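Local coordinates for beta-fructofuranosidase (Arabidopsis thaliana, PDB 2OXB), which hydrolyses sucrose and 1-kestose, and less readily neokestose and levan, as a cell-wall invertase of glycosyl hydrolase family 32, at residues A131-A134 against V135-I138; F280-A284 against K285-I289; E296-V300 against E301-E305. The protein carries 1 engineered substitution. All blocks are in the same frame, centred on the assembly; numbering follows the deposited sequence.

Contact 1 (A131-A134 against V135-I138); sequences APDA and VNGI
Asp133 and Asn136 both set CG between the backbone N and the carbonyl carbon (chi1 55° and 65°), which turns carboxylate and amide back toward each other. The two residues bond reciprocally, side chain to backbone, across a single turn in the surface loop between strands 121-123 and 157-165. In one direction Asp133 N donates to Asn136 OD1 at 2.8 Å, a fairly straight bond that meets the amide oxygen nearly side-on to its C=O (97°). In the other, Asn136 N points to Asp133 OD1 at 2.7 Å, though the placing of that oxygen is doubtful. The carboxylate and amide planes lie almost parallel. A weak bond from Asn136 ND2 to Ala131 O, 2.6 Å, adds a third tie, and Gly137 N bonds weakly to Asp133 O at 2.9 Å, closing an alpha-turn. With an alanine here instead of Asn136, Asp133 N and Ala131 O would probably both lose their mates, and the start of the turn would be freer to move. Asn136 and Ile138 also rest on Tyr174 and Ile172 of strand 168-176. Beyond the polar knot, Pro132 CB packs against Ile138 CG1 at 3.6 Å.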
ATOM      1  N   ALA A 131      16.166  11.727 -20.756  1.00 35.13           N
ATOM      2  CA  ALA A 131      15.347  12.913 -20.827  1.00 36.29           C
ATOM      3  C   ALA A 131      14.497  12.944 -22.082  1.00 36.72           C
ATOM      4  O   ALA A 131      14.887  12.429 -23.128  1.00 37.22           O
ATOM      5  CB  ALA A 131      16.236  14.141 -20.776  1.00 36.27           C
ATOM      6  N   PRO A 132      13.305  13.539 -21.985  1.00 36.12           N
ATOM      7  CA  PRO A 132      12.421  13.626 -23.145  1.00 36.71           C
ATOM      8  C   PRO A 132      12.993  14.666 -24.099  1.00 36.77           C
ATOM      9  O   PRO A 132      13.342  15.763 -23.674  1.00 38.16           O
ATOM     10  CB  PRO A 132      11.091  14.039 -22.526  1.00 36.51           C
ATOM     11  CG  PRO A 132      11.512  14.891 -21.377  1.00 36.75           C
ATOM     12  CD  PRO A 132      12.666  14.111 -20.789  1.00 36.92           C
ATOM     13  N   ASP A 133      13.111  14.313 -25.376  1.00 36.81           N
ATOM     14  CA  ASP A 133      13.660  15.231 -26.372  1.00 36.74           C
ATOM     15  C   ASP A 133      12.877  15.211 -27.684  1.00 36.71           C
ATOM     16  O   ASP A 133      11.734  14.756 -27.721  1.00 38.15           O
ATOM     17  CB  ASP A 133      15.124  14.889 -26.652  1.00 36.98           C
ATOM     18  CG  ASP A 133      15.310  13.447 -27.053  1.00 36.96           C
ATOM     19  OD1 ASP A 133      14.351  12.880 -27.619  1.00 37.67           O
ATOM     20  OD2 ASP A 133      16.407  12.886 -26.818  1.00 35.17           O
ATOM     21  N   ALA A 134      13.496  15.702 -28.756  1.00 35.32           N
ATOM     22  CA  ALA A 134      12.847  15.753 -30.068  1.00 34.50           C
ATOM     23  C   ALA A 134      12.769  14.399 -30.758  1.00 33.90           C
ATOM     24  O   ALA A 134      11.840  14.143 -31.527  1.00 34.00           O
ATOM     25  CB  ALA A 134      13.561  16.748 -30.967  1.00 34.12           C
ATOM     26  N   VAL A 135      13.740  13.534 -30.490  1.00 33.62           N
ATOM     27  CA  VAL A 135      13.740  12.215 -31.102  1.00 33.73           C
ATOM     28  C   VAL A 135      12.797  11.263 -30.352  1.00 33.89           C
ATOM     29  O   VAL A 135      11.866  10.715 -30.957  1.00 33.17           O
ATOM     30  CB  VAL A 135      15.184  11.631 -31.192  1.00 34.28           C
ATOM     31  CG1 VAL A 135      15.821  11.548 -29.812  1.00 34.60           C
ATOM     32  CG2 VAL A 135      15.147  10.260 -31.858  1.00 34.21           C
ATOM     33  N   ASN A 136      13.012  11.078 -29.046  1.00 33.69           N
ATOM     34  CA  ASN A 136      12.139  10.198 -28.257  1.00 34.43           C
ATOM     35  C   ASN A 136      10.731  10.791 -28.204  1.00 34.57           C
ATOM     36  O   ASN A 136       9.743  10.064 -28.157  1.00 33.90           O
ATOM     37  CB  ASN A 136      12.693   9.965 -26.825  1.00 32.57           C
ATOM     38  CG  ASN A 136      12.724  11.236 -25.969  1.00 32.30           C
ATOM     39  OD1 ASN A 136      11.741  11.974 -25.881  1.00 31.11           O
ATOM     40  ND2 ASN A 136      13.850  11.473 -25.315  1.00 29.92           N
ATOM     41  N   GLY A 137      10.665  12.120 -28.220  1.00 36.37           N
ATOM     42  CA  GLY A 137       9.400  12.835 -28.208  1.00 38.94           C
ATOM     43  C   GLY A 137       8.336  12.349 -27.247  1.00 40.67           C
ATOM     44  O   GLY A 137       7.549  11.462 -27.565  1.00 41.85           O
ATOM     45  N   ILE A 138       8.297  12.951 -26.071  1.00 41.84           N
ATOM     46  CA  ILE A 138       7.320  12.565 -25.081  1.00 44.72           C
ATOM     47  C   ILE A 138       6.990  13.725 -24.158  1.00 45.88           C
ATOM     48  O   ILE A 138       7.845  14.562 -23.872  1.00 44.81           O
ATOM     49  CB  ILE A 138       7.836  11.362 -24.253  1.00 46.11           C
ATOM     50  CG1 ILE A 138       9.367  11.401 -24.183  1.00 46.54           C
ATOM     51  CG2 ILE A 138       7.336  10.050 -24.867  1.00 47.74           C
ATOM     52  CD1 ILE A 138      10.006  10.185 -23.541  1.00 45.02           C
TER

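Contact 2 (F280-A284 against K285-I289); sequences FFDSA and KNRRI
Asp282 makes the first grip on the hairpin loop: its OD1 accepts Lys285 N at 2.5 Å in a straight bond that arrives from above the carboxylate plane. Its carbonyl O takes Asn286 N weakly, at 3.1 Å. Side chain and carbonyl together form an Asx motif at the head of the loop Ser283-Asn286, where Asn286 is left-handed (phi 67°). Asp282 and Arg287 form an antiparallel pair on one side of the sheet; with CG of Asp282 anti to the backbone N (chi1 -176°), the carboxylate lies toward the loop, OD1 by Lys285 N and OD2 by Arg287 NH1. The latter is a salt bridge of uncertain atom placing, made by the guanidinium edge. Ile289 CD1 lies over one guanidinium face and Lys285 NZ over the other, 4.1 Å above the plane. Behind this group the strands are tied by Asp282 N to Arg287 O, 2.7 Å, and by Ile289 N to Phe280 O, 3.2 Å, while the Phe280 ring runs beside Ile289, CE2 to CG2 at 3.7 Å. On the other sheet face, the Phe281 edge at CZ meets Asn286 OD1 at 4.0 Å. Farther out, Tyr30 OH bonds to Asp282 OD2, and Glu334 forms a salt bridge with Arg287 NH2. The carboxylates of Asp282 and Glu334 probably offset the positive charges of Arg287 and Lys285, which are likely to keep the aspartate ionised.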
ATOM      1  N   PHE A 280      10.404  -3.605  -2.370  1.00 24.44           N
ATOM      2  CA  PHE A 280      11.853  -3.689  -2.269  1.00 25.34           C
ATOM      3  C   PHE A 280      12.213  -5.042  -1.674  1.00 24.48           C
ATOM      4  O   PHE A 280      11.515  -5.546  -0.797  1.00 25.01           O
ATOM      5  CB  PHE A 280      12.391  -2.550  -1.388  1.00 25.06           C
ATOM      6  CG  PHE A 280      12.702  -2.956   0.020  1.00 25.90           C
ATOM      7  CD1 PHE A 280      13.878  -3.649   0.313  1.00 27.44           C
ATOM      8  CD2 PHE A 280      11.814  -2.672   1.050  1.00 26.09           C
ATOM      9  CE1 PHE A 280      14.166  -4.048   1.606  1.00 25.72           C
ATOM     10  CE2 PHE A 280      12.095  -3.066   2.349  1.00 25.76           C
ATOM     11  CZ  PHE A 280      13.271  -3.758   2.627  1.00 26.55           C
ATOM     12  N   PHE A 281      13.308  -5.622  -2.143  1.00 23.79           N
ATOM     13  CA  PHE A 281      13.739  -6.929  -1.664  1.00 24.91           C
ATOM     14  C   PHE A 281      14.590  -6.893  -0.402  1.00 24.42           C
ATOM     15  O   PHE A 281      15.654  -6.254  -0.378  1.00 25.57           O
ATOM     16  CB  PHE A 281      14.516  -7.650  -2.767  1.00 24.32           C
ATOM     17  CG  PHE A 281      14.976  -9.024  -2.391  1.00 24.36           C
ATOM     18  CD1 PHE A 281      14.053 -10.007  -2.038  1.00 23.82           C
ATOM     19  CD2 PHE A 281      16.328  -9.360  -2.449  1.00 23.05           C
ATOM     20  CE1 PHE A 281      14.467 -11.303  -1.760  1.00 20.93           C
ATOM     21  CE2 PHE A 281      16.749 -10.654  -2.172  1.00 21.66           C
ATOM     22  CZ  PHE A 281      15.817 -11.627  -1.829  1.00 20.45           C
ATOM     23  N   ASP A 282      14.124  -7.587   0.637  1.00 22.15           N
ATOM     24  CA  ASP A 282      14.852  -7.676   1.913  1.00 23.17           C
ATOM     25  C   ASP A 282      15.840  -8.827   1.786  1.00 21.44           C
ATOM     26  O   ASP A 282      15.446  -9.980   1.683  1.00 20.18           O
ATOM     27  CB  ASP A 282      13.879  -7.965   3.077  1.00 26.45           C
ATOM     28  CG  ASP A 282      14.562  -7.978   4.456  1.00 27.93           C
ATOM     29  OD1 ASP A 282      15.492  -8.778   4.688  1.00 29.82           O
ATOM     30  OD2 ASP A 282      14.158  -7.178   5.320  1.00 28.80           O
ATOM     31  N   SER A 283      17.125  -8.508   1.786  1.00 22.01           N
ATOM     32  CA  SER A 283      18.162  -9.523   1.668  1.00 22.28           C
ATOM     33  C   SER A 283      18.195 -10.422   2.911  1.00 24.24           C
ATOM     34  O   SER A 283      18.219 -11.651   2.808  1.00 24.68           O
ATOM     35  CB  SER A 283      19.523  -8.841   1.469  1.00 19.94           C
ATOM     36  OG  SER A 283      19.552  -8.112   0.259  1.00 18.24           O
ATOM     37  N   ALA A 284      18.160  -9.783   4.077  1.00 25.66           N
ATOM     38  CA  ALA A 284      18.209 -10.444   5.376  1.00 28.24           C
ATOM     39  C   ALA A 284      17.131 -11.486   5.701  1.00 30.38           C
ATOM     40  O   ALA A 284      17.438 -12.566   6.220  1.00 32.55           O
ATOM     41  CB  ALA A 284      18.233  -9.383   6.482  1.00 28.23           C
ATOM     42  N   LYS A 285      15.872 -11.182   5.428  1.00 30.36           N
ATOM     43  CA  LYS A 285      14.827 -12.132   5.772  1.00 31.25           C
ATOM     44  C   LYS A 285      14.330 -12.910   4.565  1.00 32.21           C
ATOM     45  O   LYS A 285      13.533 -13.844   4.687  1.00 31.66           O
ATOM     46  CB  LYS A 285      13.683 -11.386   6.450  1.00 30.49           C
ATOM     47  CG  LYS A 285      14.174 -10.409   7.523  1.00 29.96           C
ATOM     48  CD  LYS A 285      14.551 -11.098   8.817  1.00 28.41           C
ATOM     49  CE  LYS A 285      13.324 -11.627   9.524  1.00 27.21           C
ATOM     50  NZ  LYS A 285      12.385 -10.533   9.886  1.00 29.12           N
ATOM     51  N   ASN A 286      14.831 -12.531   3.396  1.00 33.37           N
ATOM     52  CA  ASN A 286      14.443 -13.172   2.144  1.00 34.11           C
ATOM     53  C   ASN A 286      12.975 -12.869   1.832  1.00 34.39           C
ATOM     54  O   ASN A 286      12.262 -13.701   1.260  1.00 35.55           O
ATOM     55  CB  ASN A 286      14.643 -14.684   2.239  1.00 34.81           C
ATOM     56  CG  ASN A 286      14.659 -15.357   0.881  1.00 35.86           C
ATOM     57  OD1 ASN A 286      15.600 -15.181   0.100  1.00 38.61           O
ATOM     58  ND2 ASN A 286      13.614 -16.132   0.586  1.00 34.29           N
ATOM     59  N   ARG A 287      12.520 -11.677   2.207  1.00 33.01           N
ATOM     60  CA  ARG A 287      11.139 -11.308   1.946  1.00 31.16           C
ATOM     61  C   ARG A 287      11.015 -10.014   1.159  1.00 30.39           C
ATOM     62  O   ARG A 287      11.987  -9.278   0.991  1.00 29.97           O
ATOM     63  CB  ARG A 287      10.360 -11.194   3.255  1.00 30.25           C
ATOM     64  CG  ARG A 287      10.825 -10.113   4.185  1.00 28.35           C
ATOM     65  CD  ARG A 287      10.202 -10.319   5.541  1.00 28.32           C
ATOM     66  NE  ARG A 287      10.103  -9.084   6.312  1.00 28.98           N
ATOM     67  CZ  ARG A 287      11.132  -8.303   6.628  1.00 30.53           C
ATOM     68  NH1 ARG A 287      12.354  -8.620   6.237  1.00 28.25           N
ATOM     69  NH2 ARG A 287      10.944  -7.205   7.354  1.00 32.11           N
ATOM     70  N   ARG A 288       9.812  -9.759   0.656  1.00 29.41           N
ATOM     71  CA  ARG A 288       9.539  -8.552  -0.104  1.00 26.66           C
ATOM     72  C   ARG A 288       8.615  -7.640   0.701  1.00 25.98           C
ATOM     73  O   ARG A 288       7.468  -7.992   0.991  1.00 25.63           O
ATOM     74  CB  ARG A 288       8.910  -8.916  -1.453  1.00 26.54           C
ATOM     75  CG  ARG A 288       8.626  -7.706  -2.358  1.00 27.21           C
ATOM     76  CD  ARG A 288       8.216  -8.109  -3.786  1.00 23.34           C
ATOM     77  NE  ARG A 288       9.367  -8.413  -4.632  1.00 22.18           N
ATOM     78  CZ  ARG A 288      10.201  -7.500  -5.126  1.00 22.19           C
ATOM     79  NH1 ARG A 288      10.019  -6.213  -4.868  1.00 21.70           N
ATOM     80  NH2 ARG A 288      11.228  -7.873  -5.875  1.00 22.28           N
ATOM     81  N   ILE A 289       9.137  -6.476   1.073  1.00 25.12           N
ATOM     82  CA  ILE A 289       8.386  -5.495   1.850  1.00 26.89           C
ATOM     83  C   ILE A 289       7.639  -4.536   0.938  1.00 27.42           C
ATOM     84  O   ILE A 289       8.182  -4.072  -0.062  1.00 29.38           O
ATOM     85  CB  ILE A 289       9.311  -4.650   2.752  1.00 26.84           C
ATOM     86  CG1 ILE A 289       9.775  -5.462   3.970  1.00 29.43           C
ATOM     87  CG2 ILE A 289       8.567  -3.416   3.233  1.00 27.99           C
ATOM     88  CD1 ILE A 289      10.623  -6.677   3.661  1.00 28.06           C
TER

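Contact 3 (E296-V300 against E301-E305); sequences ESSSV and EDDVE. With NAG (2-acetamido-2-deoxy-beta-D-glucopyranose), chain C.
Glu296, Ser298 and Asp303 form the close-packed side of this helix start, where the loop residues 296-299 run into helix 300-306. Asp303 OD1 lies 3.4 Å from Glu296 CG and 3.0 Å from Ser298 OG, the latter at an angle too poor for a hydrogen bond. The two acidic side chains slide past each other in opposite directions. Extension at chi1 (-164°) followed by a bend at chi2 (81°) carries the Glu296 carboxylate past the aspartate, leaving Glu296 OE1 and Asp303 OD1 4.6 Å apart. That proximity of like charges is probably tolerable because the glutamate is heavily compensated: its OE2 forms salt bridges with Lys306 and Arg498, and its OE1 accepts the backbone N of Gly310. Lys306 also donates to Ser298 OG, so one ammonium group serves both loop residues. Next to Glu296 O lies the N-linked sugar on Asn295, which also bonds to Asp457.

The backbone bonds are those of a starting helix. Ser299 holds the N-cap position, and its carbonyl O takes Asp303 N weakly at 3.4 Å; Val304 N then reaches Val300 O at 2.9 Å. Ser299 OG, by contrast, stays 3.6 Å from Asp302 N, too far for a normal cap bond.

The outward side is looser and more exposed. Val300 CG1 and Val304 CG2 brush obliquely at 4.0 Å, and the Glu301 side chain heads away from the loop. Asp302 turns its OD2 to a salt bridge with Lys453.

At this helix start, with Ser299 at the N-cap position, the salt bridges to Lys453 and Arg498 probably help join the five-bladed beta-propeller of family 32 enzymes to the C-terminal beta-sandwich.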
ATOM      1  N   GLU A 296      -4.419  11.889   3.117  1.00 27.38           N
ATOM      2  CA  GLU A 296      -4.898  12.447   4.361  1.00 26.93           C
ATOM      3  C   GLU A 296      -6.387  12.722   4.112  1.00 27.52           C
ATOM      4  O   GLU A 296      -6.708  13.610   3.327  1.00 27.92           O
ATOM      5  CB  GLU A 296      -4.182  13.759   4.618  1.00 25.61           C
ATOM      6  CG  GLU A 296      -4.292  14.254   6.028  1.00 23.40           C
ATOM      7  CD  GLU A 296      -3.295  13.577   6.939  1.00 21.56           C
ATOM      8  OE1 GLU A 296      -2.097  13.639   6.606  1.00 14.87           O
ATOM      9  OE2 GLU A 296      -3.710  12.994   7.969  1.00 20.95           O
ATOM     10  N   SER A 297      -7.284  11.973   4.760  1.00 27.08           N
ATOM     11  CA  SER A 297      -8.732  12.152   4.569  1.00 26.32           C
ATOM     12  C   SER A 297      -9.324  13.415   5.203  1.00 25.30           C
ATOM     13  O   SER A 297     -10.533  13.633   5.143  1.00 22.86           O
ATOM     14  CB  SER A 297      -9.504  10.932   5.100  1.00 27.92           C
ATOM     15  OG  SER A 297      -9.427   9.816   4.224  1.00 28.88           O
ATOM     16  N   SER A 298      -8.481  14.240   5.816  1.00 25.65           N
ATOM     17  CA  SER A 298      -8.947  15.474   6.445  1.00 23.86           C
ATOM     18  C   SER A 298      -8.781  16.624   5.476  1.00 23.61           C
ATOM     19  O   SER A 298      -7.886  16.617   4.633  1.00 24.90           O
ATOM     20  CB  SER A 298      -8.138  15.780   7.702  1.00 21.94           C
ATOM     21  OG  SER A 298      -6.866  16.290   7.353  1.00 25.32           O
ATOM     22  N   SER A 299      -9.641  17.622   5.600  1.00 24.14           N
ATOM     23  CA  SER A 299      -9.569  18.777   4.727  1.00 23.15           C
ATOM     24  C   SER A 299      -8.213  19.456   4.894  1.00 22.66           C
ATOM     25  O   SER A 299      -7.623  19.424   5.966  1.00 20.60           O
ATOM     26  CB  SER A 299     -10.690  19.759   5.070  1.00 22.70           C
ATOM     27  OG  SER A 299     -10.398  20.444   6.277  1.00 20.94           O
ATOM     28  N   VAL A 300      -7.734  20.073   3.823  1.00 24.22           N
ATOM     29  CA  VAL A 300      -6.458  20.766   3.835  1.00 24.33           C
ATOM     30  C   VAL A 300      -6.428  21.813   4.928  1.00 26.73           C
ATOM     31  O   VAL A 300      -5.396  22.026   5.559  1.00 28.21           O
ATOM     32  CB  VAL A 300      -6.199  21.461   2.486  1.00 23.24           C
ATOM     33  CG1 VAL A 300      -4.853  22.179   2.503  1.00 20.99           C
ATOM     34  CG2 VAL A 300      -6.256  20.429   1.368  1.00 21.28           C
ATOM     35  N   GLU A 301      -7.551  22.480   5.146  1.00 29.36           N
ATOM     36  CA  GLU A 301      -7.604  23.494   6.186  1.00 32.54           C
ATOM     37  C   GLU A 301      -7.097  22.865   7.496  1.00 34.67           C
ATOM     38  O   GLU A 301      -6.603  23.558   8.382  1.00 34.10           O
ATOM     39  CB  GLU A 301      -9.044  24.036   6.305  1.00 33.97           C
ATOM     40  CG  GLU A 301      -9.326  24.925   7.523  1.00 35.68           C
ATOM     41  CD  GLU A 301     -10.371  26.010   7.256  1.00 35.89           C
ATOM     42  OE1 GLU A 301      -9.977  27.095   6.769  1.00 35.74           O
ATOM     43  OE2 GLU A 301     -11.575  25.782   7.526  1.00 34.00           O
ATOM     44  N   ASP A 302      -7.192  21.540   7.596  1.00 36.66           N
ATOM     45  CA  ASP A 302      -6.723  20.832   8.779  1.00 37.98           C
ATOM     46  C   ASP A 302      -5.218  20.588   8.721  1.00 38.44           C
ATOM     47  O   ASP A 302      -4.512  20.785   9.714  1.00 40.38           O
ATOM     48  CB  ASP A 302      -7.453  19.498   8.943  1.00 39.37           C
ATOM     49  CG  ASP A 302      -8.567  19.576   9.964  1.00 43.43           C
ATOM     50  OD1 ASP A 302      -8.275  19.981  11.121  1.00 44.50           O
ATOM     51  OD2 ASP A 302      -9.729  19.233   9.621  1.00 43.27           O
ATOM     52  N   ASP A 303      -4.725  20.155   7.565  1.00 37.04           N
ATOM     53  CA  ASP A 303      -3.302  19.897   7.411  1.00 36.14           C
ATOM     54  C   ASP A 303      -2.557  21.175   7.755  1.00 36.07           C
ATOM     55  O   ASP A 303      -1.440  21.140   8.283  1.00 36.32           O
ATOM     56  CB  ASP A 303      -2.957  19.502   5.969  1.00 37.51           C
ATOM     57  CG  ASP A 303      -3.768  18.315   5.462  1.00 37.56           C
ATOM     58  OD1 ASP A 303      -4.407  17.614   6.281  1.00 38.96           O
ATOM     59  OD2 ASP A 303      -3.750  18.086   4.233  1.00 32.04           O
ATOM     60  N   VAL A 304      -3.184  22.307   7.454  1.00 34.30           N
ATOM     61  CA  VAL A 304      -2.564  23.594   7.728  1.00 33.25           C
ATOM     62  C   VAL A 304      -2.658  23.906   9.220  1.00 32.86           C
ATOM     63  O   VAL A 304      -1.778  24.553   9.794  1.00 32.29           O
ATOM     64  CB  VAL A 304      -3.241  24.730   6.906  1.00 31.00           C
ATOM     65  CG1 VAL A 304      -2.455  26.023   7.046  1.00 29.73           C
ATOM     66  CG2 VAL A 304      -3.336  24.333   5.455  1.00 30.30           C
ATOM     67  N   GLU A 305      -3.717  23.425   9.854  1.00 32.76           N
ATOM     68  CA  GLU A 305      -3.887  23.684  11.269  1.00 34.15           C
ATOM     69  C   GLU A 305      -3.117  22.694  12.131  1.00 33.38           C
ATOM     70  O   GLU A 305      -2.468  23.086  13.100  1.00 34.24           O
ATOM     71  CB  GLU A 305      -5.365  23.660  11.639  1.00 36.15           C
ATOM     72  CG  GLU A 305      -5.647  24.248  13.013  1.00 40.49           C
ATOM     73  CD  GLU A 305      -7.125  24.464  13.259  1.00 44.24           C
ATOM     74  OE1 GLU A 305      -7.880  23.456  13.354  1.00 45.05           O
ATOM     75  OE2 GLU A 305      -7.532  25.650  13.352  1.00 45.17           O
TER
HETATM   76  C1  NAG C 660      -6.443  12.327  -1.603  1.00 40.16           C
HETATM   77  C2  NAG C 660      -7.723  11.558  -1.969  1.00 41.29           C
HETATM   78  C3  NAG C 660      -8.986  12.437  -1.874  1.00 42.27           C
HETATM   79  C4  NAG C 660      -9.019  13.327  -0.628  1.00 42.56           C
HETATM   80  C5  NAG C 660      -7.680  14.056  -0.561  1.00 43.79           C
HETATM   81  C6  NAG C 660      -7.508  15.088   0.546  1.00 44.53           C
HETATM   82  C7  NAG C 660      -8.282  11.615  -4.320  1.00 45.38           C
HETATM   83  C8  NAG C 660      -7.588  12.711  -5.123  1.00 45.81           C
HETATM   84  N2  NAG C 660      -7.606  11.047  -3.322  1.00 42.86           N
HETATM   85  O3  NAG C 660     -10.148  11.621  -1.908  1.00 40.76           O
HETATM   86  O4  NAG C 660     -10.081  14.258  -0.750  1.00 45.09           O
HETATM   87  O5  NAG C 660      -6.630  13.095  -0.418  1.00 41.31           O
HETATM   88  O6  NAG C 660      -6.278  15.788   0.392  1.00 43.87           O
HETATM   89  O7  NAG C 660      -9.433  11.294  -4.607  1.00 46.90           O

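All three contacts are local turns within the N-terminal domain of the family, in series along the chain and not touching one another. Contact 1 is the peripheral one, a surface loop held mainly by amide and backbone bonds, with no salt bridge between its two segments. Contacts 2 and 3 are partly buried, on opposite sides of the chain's centre with centres about 35 Å apart, although strand 287-291 and helix 300-306 follow each other in sequence. Both bury acidic side chains, but contact 2 pairs its aspartate mainly within its own hairpin, whereas contact 3 looks beyond its segments for its lysines and arginine. Aspartate or serine at the start of a turn recurs in each.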